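Local coordinates for tail spike protein gp49 (Pseudomonas phage LKA1, PDB 4RU4) that probably serves as the phage's trimeric tailspike lyase, cleaving the O-specific polysaccharide of its Pseudomonas host during entry, at residues S157-Y165 with D330-C338; A508-G516 with N594-V602. One frame throughout, in Å; residues are numbered along the deposited sequence. Where two conformers were deposited one is given.

Interaction 1 (S157-Y165 with D330-C338); sequences SFSGFRTSY and DFHGNAEDC
The ring of Tyr-165 lies against the backbone and CB of Asn-334, and this is where the two segments pack most closely. Asn-334 N stands 3.7 Å above the middle of the Tyr-165 ring plane, and Asn-334 CB makes a CH-pi contact with the same face, 3.9 Å from the centroid. A chi1 of 70° brings the Asn-334 amide over the ring and the second torsion turns it nearly parallel, the planes 9° apart; its main polar partner is Gly-298. Arg-162 CB fills the opposite face, so the phenol is sandwiched. Its hydroxyl reaches the edge of the His-332 imidazole and is hydrogen-bonded to Glu-376, which also takes the N-H of Gly-333. Beside it, Phe-158 turns an edge to Gly-333: Phe-158 CE2 comes 3.5 Å from Gly-333 O, nearly in the ring plane, while CE1 lies near Glu-336 OE1, itself salt-bridged to Arg-309. A water in this buried part accepts from Ser-159 OG and donates to Gly-333 O. The motif is a pair of type I turns, Arg-162 to Tyr-165 and His-332 to Ala-335, the first in a loop of the Ig-like insert and the second on a coil of the pectin-lyase-like beta-helix; the contact thus docks the Ig-like insert on the beta-helix. Packing slackens toward exposed Arg-162 and partly exposed His-332, where a second water links Arg-162 NH1 to His-332 NE2. One face of the guanidinium meets His-332 CD2, the planes 46° apart, while Glu-376 takes Arg-162 NE in a salt bridge. From the far side of the imidazole, His-332 ND1 donates in the ring plane to Asp-330 OD2 at 2.8 Å, which, with the second water at NE2, should help to set the ring's rotation.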
ATOM      1  N   SER B 157       9.346 -32.603   0.711  1.00 10.81           N
ATOM      2  CA  SER B 157       9.339 -32.426  -0.733  1.00 11.88           C
ATOM      3  C   SER B 157       9.284 -30.931  -1.170  1.00 11.43           C
ATOM      4  O   SER B 157       9.696 -30.604  -2.283  1.00  9.28           O
ATOM      5  CB  SER B 157       8.276 -33.295  -1.413  1.00 10.03           C
ATOM      6  OG  SER B 157       6.994 -33.188  -0.802  1.00  8.94           O
ATOM      7  N   PHE B 158       8.822 -30.028  -0.303  1.00  6.75           N
ATOM      8  CA  PHE B 158       8.965 -28.596  -0.615  1.00  6.02           C
ATOM      9  C   PHE B 158      10.257 -27.983   0.016  1.00  8.70           C
ATOM     10  O   PHE B 158      11.031 -27.274  -0.642  1.00  7.72           O
ATOM     11  CB  PHE B 158       7.733 -27.802  -0.141  1.00  5.66           C
ATOM     12  CG  PHE B 158       7.884 -26.286  -0.287  1.00  6.59           C
ATOM     13  CD1 PHE B 158       7.736 -25.676  -1.525  1.00  6.85           C
ATOM     14  CD2 PHE B 158       8.174 -25.492   0.814  1.00  9.57           C
ATOM     15  CE1 PHE B 158       7.885 -24.265  -1.669  1.00  7.91           C
ATOM     16  CE2 PHE B 158       8.334 -24.103   0.685  1.00  7.72           C
ATOM     17  CZ  PHE B 158       8.178 -23.496  -0.555  1.00  6.08           C
ATOM     18  N   SER B 159      10.449 -28.228   1.302  1.00  5.65           N
ATOM     19  CA  SER B 159      11.625 -27.716   2.025  1.00  9.55           C
ATOM     20  C   SER B 159      12.220 -28.737   2.991  1.00  9.92           C
ATOM     21  O   SER B 159      11.488 -29.446   3.702  1.00  8.58           O
ATOM     22  CB  SER B 159      11.259 -26.433   2.784  1.00 11.08           C
ATOM     23  OG  SER B 159      12.296 -26.067   3.666  1.00  8.83           O
ATOM     24  N   GLY B 160      13.550 -28.802   3.046  1.00  8.57           N
ATOM     25  CA  GLY B 160      14.206 -29.735   3.924  1.00  7.50           C
ATOM     26  C   GLY B 160      14.214 -29.284   5.378  1.00  8.95           C
ATOM     27  O   GLY B 160      14.636 -30.044   6.248  1.00 10.64           O
ATOM     28  N   PHE B 161      13.775 -28.052   5.648  1.00  5.43           N
ATOM     29  CA  PHE B 161      13.876 -27.521   7.011  1.00  7.76           C
ATOM     30  C   PHE B 161      12.974 -28.287   7.995  1.00  9.55           C
ATOM     31  O   PHE B 161      13.304 -28.400   9.169  1.00  9.64           O
ATOM     32  CB  PHE B 161      13.590 -26.010   7.046  1.00  7.57           C
ATOM     33  CG  PHE B 161      14.774 -25.143   6.632  1.00 10.02           C
ATOM     34  CD1 PHE B 161      15.795 -24.862   7.541  1.00  6.25           C
ATOM     35  CD2 PHE B 161      14.859 -24.606   5.354  1.00  9.79           C
ATOM     36  CE1 PHE B 161      16.870 -24.062   7.183  1.00  6.03           C
ATOM     37  CE2 PHE B 161      15.950 -23.778   4.976  1.00  7.50           C
ATOM     38  CZ  PHE B 161      16.953 -23.524   5.901  1.00  7.73           C
ATOM     39  N   ARG B 162      11.842 -28.791   7.519  1.00  7.85           N
ATOM     40  CA  ARG B 162      10.956 -29.640   8.338  1.00  8.11           C
ATOM     41  C   ARG B 162      10.371 -30.737   7.504  1.00  9.93           C
ATOM     42  O   ARG B 162      10.070 -30.537   6.340  1.00  9.56           O
ATOM     43  CB  ARG B 162       9.772 -28.845   8.957  1.00  5.37           C
ATOM     44  CG  ARG B 162      10.246 -27.725   9.872  1.00  7.77           C
ATOM     45  CD  ARG B 162       9.284 -27.381  11.006  1.00  8.54           C
ATOM     46  NE  ARG B 162       9.520 -26.019  11.481  1.00 10.03           N
ATOM     47  CZ  ARG B 162       8.979 -25.492  12.589  1.00 13.08           C
ATOM     48  NH1 ARG B 162       8.208 -26.229  13.389  1.00 13.42           N
ATOM     49  NH2 ARG B 162       9.212 -24.219  12.904  1.00 10.60           N
ATOM     50  N   THR B 163      10.209 -31.901   8.141  0.63 10.07           N
ATOM     51  CA  THR B 163       9.535 -33.071   7.603  0.63  9.72           C
ATOM     52  C   THR B 163       8.215 -32.743   6.914  0.63 11.02           C
ATOM     53  O   THR B 163       7.940 -33.195   5.793  0.63 10.73           O
ATOM     54  CB  THR B 163       9.199 -34.048   8.783  0.63  7.78           C
ATOM     55  OG1 THR B 163      10.411 -34.459   9.421  0.63 10.47           O
ATOM     56  CG2 THR B 163       8.432 -35.272   8.307  0.63 10.90           C
ATOM     57  N   SER B 164       7.397 -31.968   7.609  1.00  5.96           N
ATOM     58  CA  SER B 164       6.027 -31.701   7.193  1.00  9.00           C
ATOM     59  C   SER B 164       5.931 -30.673   6.056  1.00  7.91           C
ATOM     60  O   SER B 164       4.836 -30.369   5.581  1.00  8.74           O
ATOM     61  CB  SER B 164       5.208 -31.211   8.392  1.00 10.30           C
ATOM     62  OG  SER B 164       5.745 -29.970   8.862  1.00 18.02           O
ATOM     63  N   TYR B 165       7.064 -30.114   5.637  1.00  7.54           N
ATOM     64  CA  TYR B 165       7.028 -29.127   4.550  1.00  8.11           C
ATOM     65  C   TYR B 165       6.995 -29.851   3.204  1.00 10.08           C
ATOM     66  O   TYR B 165       7.990 -29.910   2.479  1.00 11.70           O
ATOM     67  CB  TYR B 165       8.222 -28.156   4.628  1.00  5.63           C
ATOM     68  CG  TYR B 165       8.211 -27.234   5.837  1.00  7.79           C
ATOM     69  CD1 TYR B 165       7.084 -27.108   6.649  1.00  6.95           C
ATOM     70  CD2 TYR B 165       9.334 -26.466   6.146  1.00  7.52           C
ATOM     71  CE1 TYR B 165       7.081 -26.254   7.756  1.00  5.86           C
ATOM     72  CE2 TYR B 165       9.333 -25.603   7.220  1.00  7.22           C
ATOM     73  CZ  TYR B 165       8.224 -25.509   8.027  1.00  7.74           C
ATOM     74  OH  TYR B 165       8.276 -24.638   9.091  1.00  8.34           O
ATOM     75  N   ASP B 330       3.991 -13.961  11.792  1.00  5.51           N
ATOM     76  CA  ASP B 330       4.706 -15.196  11.433  1.00  8.90           C
ATOM     77  C   ASP B 330       4.387 -15.710  10.016  1.00  9.91           C
ATOM     78  O   ASP B 330       3.275 -15.553   9.519  1.00  8.57           O
ATOM     79  CB  ASP B 330       4.423 -16.301  12.482  1.00  5.77           C
ATOM     80  CG  ASP B 330       4.970 -17.644  12.062  1.00  9.54           C
ATOM     81  OD1 ASP B 330       6.166 -17.921  12.362  1.00 12.22           O
ATOM     82  OD2 ASP B 330       4.231 -18.415  11.388  1.00  7.80           O
ATOM     83  N   PHE B 331       5.402 -16.262   9.356  1.00  5.67           N
ATOM     84  CA  PHE B 331       5.239 -17.258   8.305  1.00  5.73           C
ATOM     85  C   PHE B 331       6.194 -18.390   8.681  1.00  9.54           C
ATOM     86  O   PHE B 331       7.330 -18.119   9.082  1.00  8.43           O
ATOM     87  CB  PHE B 331       5.721 -16.730   6.949  1.00  9.67           C
ATOM     88  CG  PHE B 331       4.892 -15.618   6.375  1.00 11.64           C
ATOM     89  CD1 PHE B 331       3.589 -15.853   5.946  1.00 10.64           C
ATOM     90  CD2 PHE B 331       5.443 -14.349   6.190  1.00  9.54           C
ATOM     91  CE1 PHE B 331       2.828 -14.840   5.402  1.00 11.71           C
ATOM     92  CE2 PHE B 331       4.673 -13.331   5.637  1.00 12.70           C
ATOM     93  CZ  PHE B 331       3.364 -13.588   5.222  1.00 10.56           C
ATOM     94  N   HIS B 332       5.779 -19.646   8.531  1.00  7.61           N
ATOM     95  CA  HIS B 332       6.738 -20.767   8.625  1.00  7.40           C
ATOM     96  C   HIS B 332       7.445 -21.045   7.282  1.00  8.36           C
ATOM     97  O   HIS B 332       7.084 -20.486   6.232  1.00  7.02           O
ATOM     98  CB  HIS B 332       6.042 -22.047   9.129  1.00  6.50           C
ATOM     99  CG  HIS B 332       5.873 -22.091  10.610  1.00 10.07           C
ATOM    100  ND1 HIS B 332       5.341 -21.036  11.324  1.00  9.69           N
ATOM    101  CD2 HIS B 332       6.157 -23.059  11.514  1.00 12.79           C
ATOM    102  CE1 HIS B 332       5.319 -21.350  12.610  1.00 13.26           C
ATOM    103  NE2 HIS B 332       5.793 -22.575  12.750  1.00 14.97           N
ATOM    104  N   GLY B 333       8.477 -21.888   7.313  1.00  7.21           N
ATOM    105  CA  GLY B 333       9.265 -22.133   6.110  1.00  6.32           C
ATOM    106  C   GLY B 333       8.587 -22.834   4.952  1.00  8.26           C
ATOM    107  O   GLY B 333       9.225 -23.073   3.915  1.00  7.64           O
ATOM    108  N   ASN B 334       7.317 -23.215   5.103  1.00  7.06           N
ATOM    109  CA  ASN B 334       6.609 -23.718   3.929  1.00  6.39           C
ATOM    110  C   ASN B 334       5.713 -22.676   3.252  1.00  6.52           C
ATOM    111  O   ASN B 334       4.715 -23.031   2.625  1.00 11.87           O
ATOM    112  CB  ASN B 334       5.803 -24.989   4.261  1.00  6.53           C
ATOM    113  CG  ASN B 334       4.596 -24.694   5.153  1.00  7.18           C
ATOM    114  OD1 ASN B 334       4.626 -23.775   5.959  1.00  6.38           O
ATOM    115  ND2 ASN B 334       3.528 -25.482   4.998  1.00  7.35           N
ATOM    116  N   ALA B 335       6.054 -21.391   3.394  1.00  6.71           N
ATOM    117  CA  ALA B 335       5.287 -20.314   2.785  1.00  5.93           C
ATOM    118  C   ALA B 335       5.967 -19.922   1.483  1.00  9.14           C
ATOM    119  O   ALA B 335       7.187 -19.890   1.421  1.00  8.54           O
ATOM    120  CB  ALA B 335       5.209 -19.085   3.729  1.00  6.15           C
ATOM    121  N   GLU B 336       5.189 -19.634   0.442  1.00  7.52           N
ATOM    122  CA  GLU B 336       5.745 -19.035  -0.781  1.00  7.79           C
ATOM    123  C   GLU B 336       4.810 -17.970  -1.316  1.00  8.82           C
ATOM    124  O   GLU B 336       3.612 -18.234  -1.438  1.00  6.14           O
ATOM    125  CB  GLU B 336       5.988 -20.088  -1.862  1.00  8.31           C
ATOM    126  CG  GLU B 336       6.257 -19.493  -3.240  1.00 10.91           C
ATOM    127  CD  GLU B 336       6.718 -20.511  -4.282  1.00  9.21           C
ATOM    128  OE1 GLU B 336       6.447 -21.716  -4.140  1.00 11.57           O
ATOM    129  OE2 GLU B 336       7.359 -20.090  -5.263  1.00 12.61           O
ATOM    130  N   ASP B 337       5.331 -16.778  -1.636  1.00  5.52           N
ATOM    131  CA  ASP B 337       4.506 -15.779  -2.309  1.00  6.38           C
ATOM    132  C   ASP B 337       3.395 -15.348  -1.358  1.00  5.72           C
ATOM    133  O   ASP B 337       2.215 -15.390  -1.687  1.00  6.58           O
ATOM    134  CB  ASP B 337       3.907 -16.324  -3.628  1.00  7.39           C
ATOM    135  CG  ASP B 337       3.237 -15.237  -4.469  1.00  9.77           C
ATOM    136  OD1 ASP B 337       3.568 -14.042  -4.294  1.00  9.05           O
ATOM    137  OD2 ASP B 337       2.376 -15.575  -5.313  1.00 11.91           O
ATOM    138  N   CYS B 338       3.776 -14.965  -0.149  1.00  6.86           N
ATOM    139  CA  CYS B 338       2.800 -14.453   0.810  1.00  5.25           C
ATOM    140  C   CYS B 338       3.297 -13.109   1.328  1.00  5.15           C
ATOM    141  O   CYS B 338       4.477 -12.790   1.190  1.00  5.85           O
ATOM    142  CB  CYS B 338       2.680 -15.407   1.989  1.00  6.73           C
ATOM    143  SG  CYS B 338       1.919 -16.994   1.622  1.00  7.67           S
TER
HETATM  144  O   HOH W   1      11.876 -23.446   4.036  1.00  5.95           O
HETATM  145  O   HOH W   2       6.283 -24.173  14.905  1.00 22.97           O

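Interaction 2 (A508-G516 with N594-V602); sequences APMRMPVLG and NWQAGIYEV
Gly-516 lies flat against one face of the Trp-595 indole, its CA 3.5 Å from the centroid of the six-membered ring and only 6° off the normal, a CH-pi contact. The Tyr-600 ring receives Gly-598 C on a face and Val-514 CG2 at its edge, in plane, 3.7 Å from Tyr-600 CE1. At the edge of the Arg-511 guanidinium sits the C-terminal carboxylate of Val-602: Arg-511 NE and NH2 grip Val-602 O side-on, at 3.1 and 2.9 Å, from above the carbonyl plane, and a weak hydrogen bond from NH2 to OXT forms part of a salt bridge. NH2 also donates to Leu-489 O of the second subunit. The bend at chi3 (-49°) turns the otherwise extended Arg-511 chain to this position.

Between these groups the strands run antiparallel at 163°. From the hydrogen-bonded pair Met-512 with Ile-599 to Leu-515 with Ala-597 the register slips by one, three steps against two: a beta bulge. Met-512 and Ile-599 lie side by side, CB to CB 3.9 Å. Past the strand end, Glu-601 makes two bonds to Met-510: its N donates to Met-510 O, and OE1 accepts from Met-510 N; Lys-542 holds OE2.

Strand 510-522 also pairs in parallel with strand 484-487, where Glu-487 meets Arg-511; strand 590-600 also pairs antiparallel with strand 545-551, and Tyr-538 of the second subunit binds Val-602 OXT.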
ATOM      1  N   ALA B 508      32.262 -10.232  -3.870  1.00 10.94           N
ATOM      2  CA  ALA B 508      31.035  -9.997  -4.638  1.00  9.38           C
ATOM      3  C   ALA B 508      31.100  -8.674  -5.394  1.00  8.56           C
ATOM      4  O   ALA B 508      31.803  -7.759  -4.966  1.00 12.87           O
ATOM      5  CB  ALA B 508      29.842  -9.968  -3.681  1.00 11.55           C
ATOM      6  N   PRO B 509      30.368  -8.550  -6.515  1.00 10.58           N
ATOM      7  CA  PRO B 509      30.311  -7.232  -7.167  1.00 11.54           C
ATOM      8  C   PRO B 509      29.584  -6.258  -6.232  1.00 14.55           C
ATOM      9  O   PRO B 509      28.429  -6.513  -5.891  1.00 14.11           O
ATOM     10  CB  PRO B 509      29.456  -7.485  -8.403  1.00 11.84           C
ATOM     11  CG  PRO B 509      29.512  -8.988  -8.623  1.00 13.68           C
ATOM     12  CD  PRO B 509      29.552  -9.541  -7.230  1.00 14.17           C
ATOM     13  N   MET B 510      30.249  -5.172  -5.838  1.00  8.94           N
ATOM     14  CA  MET B 510      29.719  -4.254  -4.845  1.00  9.80           C
ATOM     15  C   MET B 510      29.369  -2.911  -5.430  1.00  9.08           C
ATOM     16  O   MET B 510      30.056  -2.438  -6.327  1.00  7.15           O
ATOM     17  CB  MET B 510      30.772  -3.973  -3.769  1.00  6.86           C
ATOM     18  CG  MET B 510      31.039  -5.127  -2.859  1.00 14.60           C
ATOM     19  SD  MET B 510      32.350  -4.631  -1.729  1.00 21.95           S
ATOM     20  CE  MET B 510      32.507  -6.164  -0.815  1.00 22.32           C
ATOM     21  N   ARG B 511      28.312  -2.302  -4.890  1.00 10.64           N
ATOM     22  CA  ARG B 511      28.056  -0.876  -5.046  1.00  9.09           C
ATOM     23  C   ARG B 511      28.006  -0.241  -3.650  1.00  7.65           C
ATOM     24  O   ARG B 511      27.257  -0.711  -2.791  1.00  8.74           O
ATOM     25  CB  ARG B 511      26.738  -0.639  -5.811  1.00 11.77           C
ATOM     26  CG  ARG B 511      26.457   0.808  -6.130  1.00 17.97           C
ATOM     27  CD  ARG B 511      25.075   0.995  -6.759  1.00 23.77           C
ATOM     28  NE  ARG B 511      24.849   0.086  -7.848  1.00 20.96           N
ATOM     29  CZ  ARG B 511      23.676  -0.477  -8.146  1.00 15.70           C
ATOM     30  NH1 ARG B 511      22.549  -0.196  -7.486  1.00 11.77           N
ATOM     31  NH2 ARG B 511      23.640  -1.304  -9.164  1.00 12.59           N
ATOM     32  N   MET B 512      28.850   0.772  -3.404  1.00  6.84           N
ATOM     33  CA  MET B 512      28.951   1.429  -2.091  1.00  8.19           C
ATOM     34  C   MET B 512      28.895   2.940  -2.304  1.00  7.83           C
ATOM     35  O   MET B 512      29.328   3.434  -3.357  1.00  8.39           O
ATOM     36  CB  MET B 512      30.253   1.045  -1.357  1.00  7.02           C
ATOM     37  CG  MET B 512      30.358  -0.448  -1.023  1.00  6.94           C
ATOM     38  SD  MET B 512      29.277  -0.873   0.351  1.00 10.36           S
ATOM     39  CE  MET B 512      28.731  -2.514  -0.116  1.00  7.25           C
ATOM     40  N   PRO B 513      28.343   3.673  -1.327  1.00  8.54           N
ATOM     41  CA  PRO B 513      28.007   5.093  -1.521  1.00  7.18           C
ATOM     42  C   PRO B 513      29.243   5.949  -1.774  1.00  9.38           C
ATOM     43  O   PRO B 513      30.346   5.573  -1.362  1.00  7.31           O
ATOM     44  CB  PRO B 513      27.380   5.503  -0.176  1.00  9.55           C
ATOM     45  CG  PRO B 513      26.964   4.203   0.496  1.00  8.16           C
ATOM     46  CD  PRO B 513      27.934   3.168   0.002  1.00  6.42           C
ATOM     47  N   VAL B 514      29.032   7.101  -2.403  1.00  8.42           N
ATOM     48  CA  VAL B 514      30.094   8.056  -2.709  1.00 11.37           C
ATOM     49  C   VAL B 514      30.320   9.012  -1.534  1.00 12.51           C
ATOM     50  O   VAL B 514      29.368   9.509  -0.934  1.00  5.44           O
ATOM     51  CB  VAL B 514      29.734   8.886  -3.977  1.00  8.90           C
ATOM     52  CG1 VAL B 514      30.866   9.842  -4.364  1.00  6.65           C
ATOM     53  CG2 VAL B 514      29.403   7.938  -5.126  1.00 12.95           C
ATOM     54  N   LEU B 515      31.584   9.268  -1.222  1.00  7.71           N
ATOM     55  CA  LEU B 515      31.946  10.286  -0.252  1.00  8.12           C
ATOM     56  C   LEU B 515      32.939  11.183  -0.968  1.00 10.46           C
ATOM     57  O   LEU B 515      33.617  10.726  -1.877  1.00  9.61           O
ATOM     58  CB  LEU B 515      32.610   9.660   0.972  1.00  5.82           C
ATOM     59  CG  LEU B 515      31.649   8.839   1.834  1.00  9.80           C
ATOM     60  CD1 LEU B 515      32.414   8.076   2.923  1.00  9.81           C
ATOM     61  CD2 LEU B 515      30.590   9.775   2.436  1.00  5.64           C
ATOM     62  N   GLY B 516      33.031  12.444  -0.562  1.00 10.28           N
ATOM     63  CA  GLY B 516      33.928  13.371  -1.242  1.00  6.02           C
ATOM     64  C   GLY B 516      33.953  14.750  -0.622  1.00  9.78           C
ATOM     65  O   GLY B 516      33.187  15.036   0.290  1.00  8.89           O
ATOM     66  N   ASN B 594      39.884  18.385  -4.993  1.00  7.59           N
ATOM     67  CA  ASN B 594      38.516  17.858  -5.010  1.00  6.60           C
ATOM     68  C   ASN B 594      38.594  16.334  -5.094  1.00 10.23           C
ATOM     69  O   ASN B 594      39.040  15.779  -6.111  1.00 10.03           O
ATOM     70  CB  ASN B 594      37.772  18.348  -6.260  1.00  6.81           C
ATOM     71  CG  ASN B 594      37.443  19.840  -6.233  1.00  9.43           C
ATOM     72  OD1 ASN B 594      36.296  20.219  -6.450  1.00  8.12           O
ATOM     73  ND2 ASN B 594      38.453  20.692  -5.976  1.00  7.56           N
ATOM     74  N   TRP B 595      38.192  15.646  -4.034  1.00 12.06           N
ATOM     75  CA  TRP B 595      38.395  14.194  -3.982  1.00  8.79           C
ATOM     76  C   TRP B 595      37.058  13.520  -3.832  1.00  9.68           C
ATOM     77  O   TRP B 595      36.090  14.120  -3.315  1.00  6.23           O
ATOM     78  CB  TRP B 595      39.308  13.819  -2.791  1.00  7.77           C
ATOM     79  CG  TRP B 595      38.604  14.023  -1.460  1.00  6.59           C
ATOM     80  CD1 TRP B 595      38.571  15.177  -0.734  1.00  6.59           C
ATOM     81  CD2 TRP B 595      37.817  13.065  -0.732  1.00  6.44           C
ATOM     82  NE1 TRP B 595      37.816  15.006   0.408  1.00  8.35           N
ATOM     83  CE2 TRP B 595      37.335  13.721   0.432  1.00  8.39           C
ATOM     84  CE3 TRP B 595      37.456  11.727  -0.959  1.00  6.35           C
ATOM     85  CZ2 TRP B 595      36.532  13.079   1.385  1.00  8.78           C
ATOM     86  CZ3 TRP B 595      36.652  11.083  -0.019  1.00  6.66           C
ATOM     87  CH2 TRP B 595      36.194  11.770   1.148  1.00  8.54           C
ATOM     88  N   GLN B 596      36.978  12.276  -4.290  1.00  7.23           N
ATOM     89  CA  GLN B 596      35.795  11.478  -4.012  1.00  6.11           C
ATOM     90  C   GLN B 596      36.112   9.991  -4.104  1.00  6.92           C
ATOM     91  O   GLN B 596      37.111   9.589  -4.701  1.00  7.04           O
ATOM     92  CB  GLN B 596      34.637  11.858  -4.937  1.00  7.99           C
ATOM     93  CG  GLN B 596      34.838  11.481  -6.414  1.00  7.00           C
ATOM     94  CD  GLN B 596      33.855  12.223  -7.272  1.00  8.43           C
ATOM     95  OE1 GLN B 596      33.946  13.439  -7.415  1.00  8.81           O
ATOM     96  NE2 GLN B 596      32.854  11.516  -7.774  1.00  9.36           N
ATOM     97  N   ALA B 597      35.259   9.182  -3.491  1.00  6.36           N
ATOM     98  CA  ALA B 597      35.540   7.762  -3.316  1.00  8.68           C
ATOM     99  C   ALA B 597      34.211   7.017  -3.407  1.00  9.81           C
ATOM    100  O   ALA B 597      33.183   7.516  -2.918  1.00  8.44           O
ATOM    101  CB  ALA B 597      36.198   7.517  -1.916  1.00  6.10           C
ATOM    102  N   GLY B 598      34.218   5.823  -3.998  1.00  5.84           N
ATOM    103  CA  GLY B 598      33.016   5.011  -4.039  1.00  5.70           C
ATOM    104  C   GLY B 598      33.358   3.651  -4.619  1.00 12.61           C
ATOM    105  O   GLY B 598      34.508   3.433  -5.008  1.00 10.65           O
ATOM    106  N   ILE B 599      32.396   2.721  -4.621  1.00  6.59           N
ATOM    107  CA  ILE B 599      32.637   1.446  -5.264  1.00  6.48           C
ATOM    108  C   ILE B 599      31.508   1.199  -6.268  1.00  9.06           C
ATOM    109  O   ILE B 599      30.337   1.351  -5.933  1.00  9.85           O
ATOM    110  CB  ILE B 599      32.837   0.295  -4.247  1.00  8.83           C
ATOM    111  CG1 ILE B 599      34.038   0.591  -3.307  1.00  5.78           C
ATOM    112  CG2 ILE B 599      33.094  -1.019  -4.993  1.00  5.67           C
ATOM    113  CD1 ILE B 599      34.211  -0.428  -2.093  1.00  6.03           C
ATOM    114  N   TYR B 600      31.857   0.817  -7.497  1.00  5.53           N
ATOM    115  CA  TYR B 600      30.893   0.873  -8.587  1.00  8.06           C
ATOM    116  C   TYR B 600      31.049  -0.340  -9.484  1.00  9.03           C
ATOM    117  O   TYR B 600      31.362  -0.190 -10.655  1.00  8.11           O
ATOM    118  CB  TYR B 600      31.122   2.133  -9.445  1.00  9.53           C
ATOM    119  CG  TYR B 600      31.471   3.409  -8.681  1.00  9.75           C
ATOM    120  CD1 TYR B 600      30.495   4.163  -8.049  1.00 12.17           C
ATOM    121  CD2 TYR B 600      32.781   3.881  -8.651  1.00 11.95           C
ATOM    122  CE1 TYR B 600      30.821   5.342  -7.378  1.00 11.96           C
ATOM    123  CE2 TYR B 600      33.119   5.043  -7.980  1.00 11.29           C
ATOM    124  CZ  TYR B 600      32.145   5.777  -7.351  1.00 11.94           C
ATOM    125  OH  TYR B 600      32.514   6.947  -6.693  1.00 15.12           O
ATOM    126  N   GLU B 601      30.801  -1.532  -8.942  1.00 10.17           N
ATOM    127  CA  GLU B 601      31.071  -2.766  -9.673  1.00  9.04           C
ATOM    128  C   GLU B 601      29.819  -3.430 -10.271  1.00 12.50           C
ATOM    129  O   GLU B 601      29.923  -4.423 -10.986  1.00 14.17           O
ATOM    130  CB  GLU B 601      31.792  -3.748  -8.750  1.00  6.64           C
ATOM    131  CG  GLU B 601      33.169  -3.242  -8.286  1.00 12.05           C
ATOM    132  CD  GLU B 601      33.782  -4.134  -7.237  1.00 16.13           C
ATOM    133  OE1 GLU B 601      33.056  -5.012  -6.719  1.00 13.52           O
ATOM    134  OE2 GLU B 601      34.980  -3.948  -6.919  1.00 14.62           O
ATOM    135  N   VAL B 602      28.634  -2.912  -9.970  1.00 10.18           N
ATOM    136  CA  VAL B 602      27.420  -3.565 -10.435  1.00  9.13           C
ATOM    137  C   VAL B 602      26.311  -2.521 -10.579  1.00 14.81           C
ATOM    138  O   VAL B 602      26.418  -1.400 -10.045  1.00 14.80           O
ATOM    139  CB  VAL B 602      27.034  -4.744  -9.515  1.00  8.50           C
ATOM    140  CG1 VAL B 602      26.618  -4.261  -8.127  1.00  7.98           C
ATOM    141  CG2 VAL B 602      25.934  -5.628 -10.143  1.00 14.07           C
ATOM    142  OXT VAL B 602      25.315  -2.773 -11.257  1.00 18.05           O
TER

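Interaction 1 docks the Ig-like insert on the flank of the beta-helix coils, whereas interaction 2 pairs the first and last strands of the C-terminal Ig-like part; strand 510-522 leads on to the beta-helix side by its pairing with strand 484-487. Their centres are 38 Å apart and their nearest atoms about 21 Å, so neither touches the other. Along the chain they follow in series. Both lie away from the calcium site of Gly-368 and Asp-394, though a sodium ion lies about 4 Å from the Arg-162 side chain. Interaction 1 has its centre about 11 Å from the centre of the chain and interaction 2 about 33 Å, where the two other subunits come within reach of it.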